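Local coordinates for protein 2-hydroxyethylphosphonate dioxygenase (PDB 4YAR) that converts 2-hydroxyethylphosphonate and oxygen to hydroxymethylphosphonate and formate at a non-heme iron centre, a step in making the antibiotic and herbicide bialaphos, at residues T319-M325 / G336-D342; I3-L8 / S61-A65; V195-Q200 / L403-A409. The protein carries 1 engineered substitution. One frame throughout, in Å; residues are numbered along the deposited sequence.

Interaction 1 (T319-M325 / G336-D342); sequences TYEAASM and GSFLRVD
The Phe338 ring carries Met325 over one face: methyl CE hangs above it, displaced toward the rim and 4.1 Å from the ring centroid. The sulfur SD lies above the same ring at a longer 4.9 Å from the centroid, making this a Met-aromatic contact. Met325 reaches it with an extended chain beyond CG, its unbranched thioether passing over Gly336, whose lack of a side chain suits the place. Backbone oxygen Ser324 O sits at the edge of the Phe338 ring, near its plane. Tyr320 is held differently. Its own neighbour Thr319 OG1, hydrogen-bonded to Ala348 N, lies over one ring face, Arg340 O is at the edge, and Val341 CG2 comes obliquely to within 4.1 Å of Tyr320 CD1; beyond the pair of strands, the hydroxyl bonds to Trp396 N and Ala348 O.

Glu321 and Arg340 run side by side on the face that also holds Ala323 and Phe338. Both place CG anti to the backbone N (chi1 -156° and -152°), setting the chains alongside each other, and a rather long salt bridge spans 3.5 Å from Glu321 OE2 to Arg340 NH1; carboxylate and guanidinium are turned 64° apart. On the other face the small Ala322 CB meets Leu339 CD2 at 3.7 Å. Paired backbone bonds tie Glu321 to Arg340 and Ala323 to Phe338, Met325 N adds a bond to Gly336 O, and a water accepts from Asp342 N (2.7 Å) while donating to Thr319 O. The whole is an antiparallel beta hairpin, extended by strands 315-317 and 400-407 into a larger sheet.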
loop_
_atom_site.group_PDB
_atom_site.type_symbol
_atom_site.label_atom_id
_atom_site.label_comp_id
_atom_site.label_asym_id
_atom_site.label_seq_id
_atom_site.Cartn_x
_atom_site.Cartn_y
_atom_site.Cartn_z
ATOM N N THR A 319 -2.886 -9.088 -23.637
ATOM C CA THR A 319 -4.208 -9.180 -24.261
ATOM C C THR A 319 -5.167 -8.088 -23.874
ATOM O O THR A 319 -6.291 -8.077 -24.369
ATOM C CB THR A 319 -4.894 -10.491 -23.928
ATOM O OG1 THR A 319 -4.908 -10.676 -22.491
ATOM C CG2 THR A 319 -4.133 -11.627 -24.652
ATOM N N TYR A 320 -4.734 -7.185 -22.998
ATOM C CA TYR A 320 -5.605 -6.115 -22.517
ATOM C C TYR A 320 -5.305 -4.809 -23.187
ATOM O O TYR A 320 -4.266 -4.671 -23.764
ATOM C CB TYR A 320 -5.449 -5.990 -20.969
ATOM C CG TYR A 320 -5.509 -7.328 -20.275
ATOM C CD1 TYR A 320 -6.718 -7.973 -20.099
ATOM C CD2 TYR A 320 -4.358 -7.974 -19.831
ATOM C CE1 TYR A 320 -6.787 -9.188 -19.504
ATOM C CE2 TYR A 320 -4.415 -9.229 -19.230
ATOM C CZ TYR A 320 -5.640 -9.823 -19.068
ATOM O OH TYR A 320 -5.819 -11.043 -18.460
ATOM N N GLU A 321 -6.256 -3.851 -23.149
ATOM C CA GLU A 321 -5.948 -2.438 -23.351
ATOM C C GLU A 321 -5.931 -1.739 -21.971
ATOM O O GLU A 321 -6.768 -2.018 -21.154
ATOM C CB GLU A 321 -6.882 -1.777 -24.357
ATOM C CG GLU A 321 -6.267 -0.530 -25.028
ATOM C CD GLU A 321 -7.202 0.244 -25.961
ATOM O OE1 GLU A 321 -6.812 1.324 -26.429
ATOM O OE2 GLU A 321 -8.317 -0.213 -26.241
ATOM N N ALA A 322 -4.905 -0.938 -21.727
ATOM C CA ALA A 322 -4.719 -0.330 -20.370
ATOM C C ALA A 322 -4.678 1.158 -20.473
ATOM O O ALA A 322 -4.171 1.703 -21.424
ATOM C CB ALA A 322 -3.466 -0.892 -19.703
ATOM N N ALA A 323 -5.215 1.873 -19.465
ATOM C CA ALA A 323 -4.995 3.285 -19.378
ATOM C C ALA A 323 -4.708 3.620 -17.889
ATOM O O ALA A 323 -5.210 2.937 -16.984
ATOM C CB ALA A 323 -6.260 4.009 -19.800
ATOM N N SER A 324 -3.913 4.653 -17.686
ATOM C CA SER A 324 -3.482 5.034 -16.352
ATOM C C SER A 324 -4.425 5.868 -15.573
ATOM O O SER A 324 -5.004 6.803 -16.083
ATOM C CB SER A 324 -2.161 5.821 -16.439
ATOM O OG SER A 324 -1.164 5.097 -17.178
ATOM N N MET A 325 -4.562 5.528 -14.294
ATOM C CA MET A 325 -5.166 6.436 -13.331
ATOM C C MET A 325 -4.049 7.253 -12.738
ATOM O O MET A 325 -2.864 7.070 -13.110
ATOM C CB MET A 325 -5.902 5.724 -12.194
ATOM C CG MET A 325 -6.949 4.814 -12.649
ATOM S SD MET A 325 -7.818 4.236 -11.164
ATOM C CE MET A 325 -8.883 3.018 -12.039
ATOM N N GLY A 336 -3.060 2.505 -9.877
ATOM C CA GLY A 336 -4.446 2.357 -10.463
ATOM C C GLY A 336 -4.432 2.350 -11.938
ATOM O O GLY A 336 -3.787 3.213 -12.533
ATOM N N SER A 337 -5.177 1.404 -12.549
ATOM C CA SER A 337 -5.273 1.306 -14.031
ATOM C C SER A 337 -6.716 0.971 -14.445
ATOM O O SER A 337 -7.425 0.303 -13.703
ATOM C CB SER A 337 -4.330 0.184 -14.553
ATOM O OG SER A 337 -2.979 0.408 -14.143
ATOM N N PHE A 338 -7.134 1.476 -15.595
ATOM C CA PHE A 338 -8.362 1.004 -16.280
ATOM C C PHE A 338 -7.928 -0.098 -17.242
ATOM O O PHE A 338 -6.951 0.099 -17.981
ATOM C CB PHE A 338 -9.045 2.092 -17.069
ATOM C CG PHE A 338 -9.371 3.357 -16.330
ATOM C CD1 PHE A 338 -10.591 3.507 -15.650
ATOM C CD2 PHE A 338 -8.531 4.448 -16.394
ATOM C CE1 PHE A 338 -10.886 4.707 -14.996
ATOM C CE2 PHE A 338 -8.889 5.702 -15.824
ATOM C CZ PHE A 338 -10.049 5.779 -15.063
ATOM N N LEU A 339 -8.601 -1.226 -17.212
ATOM C CA LEU A 339 -8.329 -2.357 -18.133
ATOM C C LEU A 339 -9.554 -2.758 -18.986
ATOM O O LEU A 339 -10.599 -3.106 -18.478
ATOM C CB LEU A 339 -7.865 -3.578 -17.418
ATOM C CG LEU A 339 -6.585 -3.555 -16.615
ATOM C CD1 LEU A 339 -6.307 -4.928 -16.088
ATOM C CD2 LEU A 339 -5.402 -3.117 -17.510
ATOM N N ARG A 340 -9.360 -2.725 -20.287
ATOM C CA ARG A 340 -10.329 -3.286 -21.241
ATOM C C ARG A 340 -9.976 -4.748 -21.603
ATOM O O ARG A 340 -8.852 -5.015 -21.982
ATOM C CB ARG A 340 -10.301 -2.379 -22.465
ATOM C CG ARG A 340 -11.565 -2.316 -23.258
ATOM C CD ARG A 340 -11.301 -1.595 -24.555
ATOM N NE ARG A 340 -12.426 -0.757 -24.922
ATOM C CZ ARG A 340 -12.597 -0.194 -26.124
ATOM N NH1 ARG A 340 -11.697 -0.375 -27.096
ATOM N NH2 ARG A 340 -13.676 0.561 -26.353
ATOM N N VAL A 341 -10.941 -5.675 -21.446
ATOM C CA VAL A 341 -10.764 -7.079 -21.720
ATOM C C VAL A 341 -11.592 -7.379 -22.996
ATOM O O VAL A 341 -12.713 -6.919 -23.109
ATOM C CB VAL A 341 -11.311 -7.935 -20.515
ATOM C CG1 VAL A 341 -11.045 -9.402 -20.732
ATOM C CG2 VAL A 341 -10.692 -7.454 -19.207
ATOM N N ASP A 342 -11.048 -8.165 -23.887
ATOM C CA ASP A 342 -11.757 -8.475 -25.146
ATOM C C ASP A 342 -11.370 -9.807 -25.775
ATOM O O ASP A 342 -10.811 -9.800 -26.856
ATOM C CB ASP A 342 -11.491 -7.332 -26.169
ATOM C CG ASP A 342 -9.996 -7.266 -26.672
ATOM O OD1 ASP A 342 -9.055 -7.811 -26.037
ATOM O OD2 ASP A 342 -9.768 -6.633 -27.738
HETATM O O HOH W 1 -8.552 -9.084 -23.355
#

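Interaction 2 (I3-L8 / S61-A65); sequences IDPFKL and SQLAA
Asp4 N points almost straight at Leu63 O, 2.8 Å away with 172° at the hydrogen, and meets the carbonyl almost head-on. The next carbonyl along, Ala64 O, takes the ammonium NZ of Lys7, also at 2.8 Å and nearly end-on. Lysine suits this place because its extended chain can cross beside Gln62 O, with CD 3.5 Å from that oxygen, before delivering its charge to the loop. Apolar contacts lie alongside: Ile3 CD1 rests 4.0 Å from Leu63 CB, the two side chains running the same way, while Leu63 CD2 packs 3.9 Å from Leu8 CA. Small Ala65 brings its CB close to that of Asp4.

What positions the first turn is Asp4 as N-cap. With CG anti to the backbone N (chi1 -175°), the carboxylate faces that turn and OD1 accepts from Phe6 N, 2.8 Å away, though 27° out of the carboxylate plane. Cap and Leu63 bond fix the start of helix 5-15 against residues 61-65. Farther out, Leu8 inserts against Leu33 and Leu36 of helix 30-36, and Leu63 against Leu52 of helix 49-55 and Trp11 of helix 5-15, closing the N-terminal helical bundle, which resembles cro/C1-type helix-turn-helix domains, before strand 73-76.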
loop_
_atom_site.group_PDB
_atom_site.type_symbol
_atom_site.label_atom_id
_atom_site.label_comp_id
_atom_site.label_asym_id
_atom_site.label_seq_id
_atom_site.Cartn_x
_atom_site.Cartn_y
_atom_site.Cartn_z
ATOM N N ILE A 3 -0.388 -21.114 16.299
ATOM C CA ILE A 3 1.034 -20.810 16.531
ATOM C C ILE A 3 1.814 -20.818 15.222
ATOM O O ILE A 3 1.827 -21.800 14.486
ATOM C CB ILE A 3 1.708 -21.810 17.489
ATOM C CG1 ILE A 3 1.079 -21.772 18.883
ATOM C CG2 ILE A 3 3.228 -21.563 17.581
ATOM C CD1 ILE A 3 1.169 -20.446 19.603
ATOM N N ASP A 4 2.547 -19.748 14.985
ATOM C CA ASP A 4 3.359 -19.648 13.765
ATOM C C ASP A 4 4.689 -20.293 14.073
ATOM O O ASP A 4 5.392 -19.794 14.943
ATOM C CB ASP A 4 3.515 -18.168 13.416
ATOM C CG ASP A 4 4.223 -17.932 12.112
ATOM O OD1 ASP A 4 5.075 -18.774 11.716
ATOM O OD2 ASP A 4 3.910 -16.884 11.476
ATOM N N PRO A 5 5.041 -21.381 13.368
ATOM C CA PRO A 5 6.284 -22.058 13.683
ATOM C C PRO A 5 7.502 -21.156 13.384
ATOM O O PRO A 5 8.534 -21.284 14.044
ATOM C CB PRO A 5 6.278 -23.319 12.806
ATOM C CG PRO A 5 5.185 -23.128 11.824
ATOM C CD PRO A 5 4.313 -22.002 12.245
ATOM N N PHE A 6 7.345 -20.218 12.455
ATOM C CA PHE A 6 8.458 -19.263 12.143
ATOM C C PHE A 6 8.723 -18.340 13.323
ATOM O O PHE A 6 9.881 -18.049 13.685
ATOM C CB PHE A 6 8.098 -18.443 10.893
ATOM C CG PHE A 6 9.181 -17.512 10.444
ATOM C CD1 PHE A 6 10.428 -18.014 10.083
ATOM C CD2 PHE A 6 8.945 -16.121 10.339
ATOM C CE1 PHE A 6 11.421 -17.181 9.637
ATOM C CE2 PHE A 6 9.962 -15.287 9.888
ATOM C CZ PHE A 6 11.204 -15.819 9.576
ATOM N N LYS A 7 7.636 -17.896 13.937
ATOM C CA LYS A 7 7.721 -16.984 15.022
ATOM C C LYS A 7 8.197 -17.736 16.266
ATOM O O LYS A 7 8.931 -17.196 17.089
ATOM C CB LYS A 7 6.372 -16.297 15.266
ATOM C CG LYS A 7 6.010 -15.250 14.223
ATOM C CD LYS A 7 4.599 -14.759 14.486
ATOM C CE LYS A 7 4.189 -13.642 13.543
ATOM N NZ LYS A 7 2.794 -13.222 13.862
ATOM N N LEU A 8 7.792 -18.994 16.394
ATOM C CA LEU A 8 8.145 -19.771 17.594
ATOM C C LEU A 8 9.638 -20.089 17.556
ATOM O O LEU A 8 10.379 -19.901 18.554
ATOM C CB LEU A 8 7.267 -21.066 17.659
ATOM C CG LEU A 8 7.653 -22.088 18.745
ATOM C CD1 LEU A 8 7.550 -21.473 20.101
ATOM C CD2 LEU A 8 6.788 -23.343 18.639
ATOM N N SER A 61 0.468 -12.999 21.279
ATOM C CA SER A 61 0.329 -12.507 19.880
ATOM C C SER A 61 1.635 -12.455 19.085
ATOM O O SER A 61 1.651 -12.361 17.832
ATOM C CB SER A 61 -0.254 -11.098 19.913
ATOM O OG SER A 61 0.626 -10.197 20.560
ATOM N N GLN A 62 2.754 -12.476 19.799
ATOM C CA GLN A 62 4.020 -12.577 19.128
ATOM C C GLN A 62 4.287 -13.993 18.634
ATOM O O GLN A 62 5.228 -14.206 17.877
ATOM C CB GLN A 62 5.120 -12.139 20.072
ATOM C CG GLN A 62 5.021 -10.675 20.455
ATOM C CD GLN A 62 6.120 -10.237 21.402
ATOM O OE1 GLN A 62 6.003 -10.364 22.617
ATOM N NE2 GLN A 62 7.177 -9.679 20.853
ATOM N N LEU A 63 3.500 -14.982 19.077
ATOM C CA LEU A 63 3.613 -16.325 18.522
ATOM C C LEU A 63 2.449 -16.681 17.609
ATOM O O LEU A 63 2.424 -17.775 17.025
ATOM C CB LEU A 63 3.666 -17.379 19.654
ATOM C CG LEU A 63 4.804 -17.210 20.644
ATOM C CD1 LEU A 63 4.686 -18.159 21.852
ATOM C CD2 LEU A 63 6.096 -17.479 19.925
ATOM N N ALA A 64 1.475 -15.789 17.519
ATOM C CA ALA A 64 0.228 -16.049 16.766
ATOM C C ALA A 64 0.401 -16.118 15.263
ATOM O O ALA A 64 1.067 -15.259 14.662
ATOM C CB ALA A 64 -0.791 -14.972 17.090
ATOM N N ALA A 65 -0.236 -17.109 14.650
ATOM C CA ALA A 65 -0.237 -17.256 13.187
ATOM C C ALA A 65 -1.315 -16.370 12.576
ATOM O O ALA A 65 -2.325 -16.069 13.201
ATOM C CB ALA A 65 -0.444 -18.716 12.775
#

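Interaction 3 (V195-Q200 / L403-A409)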
loop_
_atom_site.group_PDB
_atom_site.type_symbol
_atom_site.label_atom_id
_atom_site.label_comp_id
_atom_site.label_asym_id
_atom_site.label_seq_id
_atom_site.Cartn_x
_atom_site.Cartn_y
_atom_site.Cartn_z
ATOM N N VAL A 195 -14.870 5.472 -6.663
ATOM C CA VAL A 195 -14.096 4.542 -5.842
ATOM C C VAL A 195 -13.035 5.285 -5.121
ATOM O O VAL A 195 -12.323 6.106 -5.759
ATOM C CB VAL A 195 -13.339 3.444 -6.619
ATOM C CG1 VAL A 195 -12.473 2.614 -5.659
ATOM C CG2 VAL A 195 -14.218 2.639 -7.489
ATOM N N SER A 196 -12.899 5.013 -3.820
ATOM C CA SER A 196 -11.809 5.540 -3.032
ATOM C C SER A 196 -10.998 4.334 -2.595
ATOM O O SER A 196 -11.511 3.460 -1.877
ATOM C CB SER A 196 -12.274 6.354 -1.850
ATOM O OG SER A 196 -11.161 6.857 -1.098
ATOM N N TYR A 197 -9.761 4.281 -3.059
ATOM C CA TYR A 197 -8.854 3.174 -2.845
ATOM C C TYR A 197 -7.619 3.623 -2.030
ATOM O O TYR A 197 -6.776 4.369 -2.551
ATOM C CB TYR A 197 -8.346 2.623 -4.173
ATOM C CG TYR A 197 -7.477 1.380 -3.998
ATOM C CD1 TYR A 197 -8.054 0.154 -3.727
ATOM C CD2 TYR A 197 -6.100 1.450 -4.094
ATOM C CE1 TYR A 197 -7.290 -0.973 -3.528
ATOM C CE2 TYR A 197 -5.294 0.336 -3.925
ATOM C CZ TYR A 197 -5.895 -0.898 -3.650
ATOM O OH TYR A 197 -5.083 -1.985 -3.471
ATOM N N THR A 198 -7.549 3.145 -0.802
ATOM C CA THR A 198 -6.447 3.514 0.084
ATOM C C THR A 198 -5.319 2.465 0.017
ATOM O O THR A 198 -5.497 1.327 -0.358
ATOM C CB THR A 198 -6.930 3.621 1.504
ATOM O OG1 THR A 198 -7.290 2.300 1.920
ATOM C CG2 THR A 198 -8.116 4.585 1.676
ATOM N N ALA A 199 -4.107 2.894 0.231
ATOM C CA ALA A 199 -3.023 1.920 0.380
ATOM C C ALA A 199 -2.642 1.994 1.836
ATOM O O ALA A 199 -2.897 2.999 2.470
ATOM C CB ALA A 199 -1.851 2.332 -0.488
ATOM N N GLN A 200 -1.897 0.990 2.298
ATOM C CA GLN A 200 -1.204 1.061 3.612
ATOM C C GLN A 200 -0.298 2.246 3.666
ATOM O O GLN A 200 0.356 2.589 2.703
ATOM C CB GLN A 200 -0.418 -0.244 3.895
ATOM C CG GLN A 200 1.011 -0.347 3.296
ATOM C CD GLN A 200 1.122 -0.275 1.752
ATOM O OE1 GLN A 200 0.172 -0.582 0.992
ATOM N NE2 GLN A 200 2.325 0.084 1.282
ATOM N N LEU A 403 -11.584 -2.222 -13.316
ATOM C CA LEU A 403 -10.581 -1.293 -12.720
ATOM C C LEU A 403 -9.628 -2.124 -11.862
ATOM O O LEU A 403 -10.072 -3.045 -11.178
ATOM C CB LEU A 403 -11.296 -0.253 -11.862
ATOM C CG LEU A 403 -12.360 0.665 -12.484
ATOM C CD1 LEU A 403 -12.710 1.854 -11.620
ATOM C CD2 LEU A 403 -11.935 1.102 -13.842
ATOM N N LYS A 404 -8.320 -1.851 -12.008
ATOM C CA LYS A 404 -7.281 -2.567 -11.322
ATOM C C LYS A 404 -6.577 -1.612 -10.371
ATOM O O LYS A 404 -5.898 -0.643 -10.799
ATOM C CB LYS A 404 -6.279 -3.147 -12.285
ATOM C CG LYS A 404 -5.051 -3.721 -11.613
ATOM C CD LYS A 404 -4.267 -4.465 -12.670
ATOM C CE LYS A 404 -3.033 -5.130 -12.091
ATOM N NZ LYS A 404 -2.994 -6.472 -12.630
ATOM N N PHE A 405 -6.657 -1.906 -9.107
ATOM C CA PHE A 405 -5.964 -1.103 -8.070
ATOM C C PHE A 405 -4.881 -1.963 -7.468
ATOM O O PHE A 405 -4.999 -3.200 -7.355
ATOM C CB PHE A 405 -6.930 -0.586 -6.985
ATOM C CG PHE A 405 -8.030 0.298 -7.481
ATOM C CD1 PHE A 405 -7.810 1.675 -7.660
ATOM C CD2 PHE A 405 -9.248 -0.219 -7.839
ATOM C CE1 PHE A 405 -8.838 2.521 -8.084
ATOM C CE2 PHE A 405 -10.281 0.618 -8.251
ATOM C CZ PHE A 405 -10.064 1.980 -8.403
ATOM N N GLY A 406 -3.846 -1.319 -6.928
ATOM C CA GLY A 406 -2.817 -2.017 -6.293
ATOM C C GLY A 406 -2.286 -1.313 -5.071
ATOM O O GLY A 406 -2.159 -0.127 -5.007
ATOM N N SER A 407 -1.992 -2.130 -4.071
ATOM C CA SER A 407 -1.419 -1.651 -2.815
ATOM C C SER A 407 -0.639 -2.792 -2.158
ATOM O O SER A 407 -0.626 -3.910 -2.672
ATOM C CB SER A 407 -2.521 -1.172 -1.876
ATOM O OG SER A 407 -3.560 -2.142 -1.651
ATOM N N GLY A 408 -0.083 -2.564 -0.968
ATOM C CA GLY A 408 0.534 -3.702 -0.264
ATOM C C GLY A 408 1.939 -3.345 0.175
ATOM O O GLY A 408 2.731 -2.799 -0.608
ATOM N N ALA A 409 2.253 -3.714 1.412
ATOM C CA ALA A 409 3.621 -3.579 1.946
ATOM C C ALA A 409 4.612 -4.597 1.378
ATOM O O ALA A 409 5.812 -4.375 1.438
ATOM C CB ALA A 409 3.585 -3.719 3.440
HETATM O O HOH W 2 -5.561 -1.333 0.323
#
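Gly408 N donates to Gln200 OE1 at 2.8 Å, linking segments that carry two strands of different beta sheets. Segments 195-198 and 403-407 run at 24° to each other, nearly parallel, and the sheets pack face to face through their side chains, consistent with paired cupin domains. Gln200 has its CG between the backbone N and the carbonyl carbon (chi1 85°) and bends again at chi2, which brings the amide over Gly408; the donor stands above the amide carbonyl plane. Glycine suits that spot because, at its backbone angles, a CB would jam against the preceding carbonyl oxygen. A water donates to Thr198 O and also bonds Ser407 OG at 2.9 Å. Ser407 OG lies close to Tyr197 OH as well, but the modelled separation is too short to be trusted.

Aromatic packing lies farther out. Tyr197 and Phe405 form an offset stack, centroids 4.8 Å apart with planes at 21°. Beside them Val195 CG1 meets Phe405 CZ at 3.7 Å. The side chains of Ser196 and Thr198 leave the strand on the side turned away from 403-409. There Thr198 lies about 4 Å, side chain to side chain, from the iron ligand His129, whose site holds a cadmium ion in this structure, and Ser196 is a substrate-binding residue. On the Tyr197 ring, Phe405 CB sits over the centre, 3.3 Å above the plane, in a CH-pi contact.

Interactions 1 and 3 share one sheet: strands 335-343 and 400-407 are neighbours in it, joined by Ser337 N to Lys404 O at 2.8 Å, and Met325 SD packs on Phe405 CE1. Both bury more than half of their touching residues, interaction 3 lying nearest the chain's centre, whereas interaction 2 is more exposed. Interaction 1 is within that sheet, so backbone bonds dominate; interaction 3 crosses to the six-stranded sheet, so side chains do the work, beside the metal site. Interaction 2 stands apart, its centre about 40 Å from that of interaction 1. There, in a helical domain, a single backbone bond and a lysine-to-carbonyl bond do the joining, beside an internal N-cap.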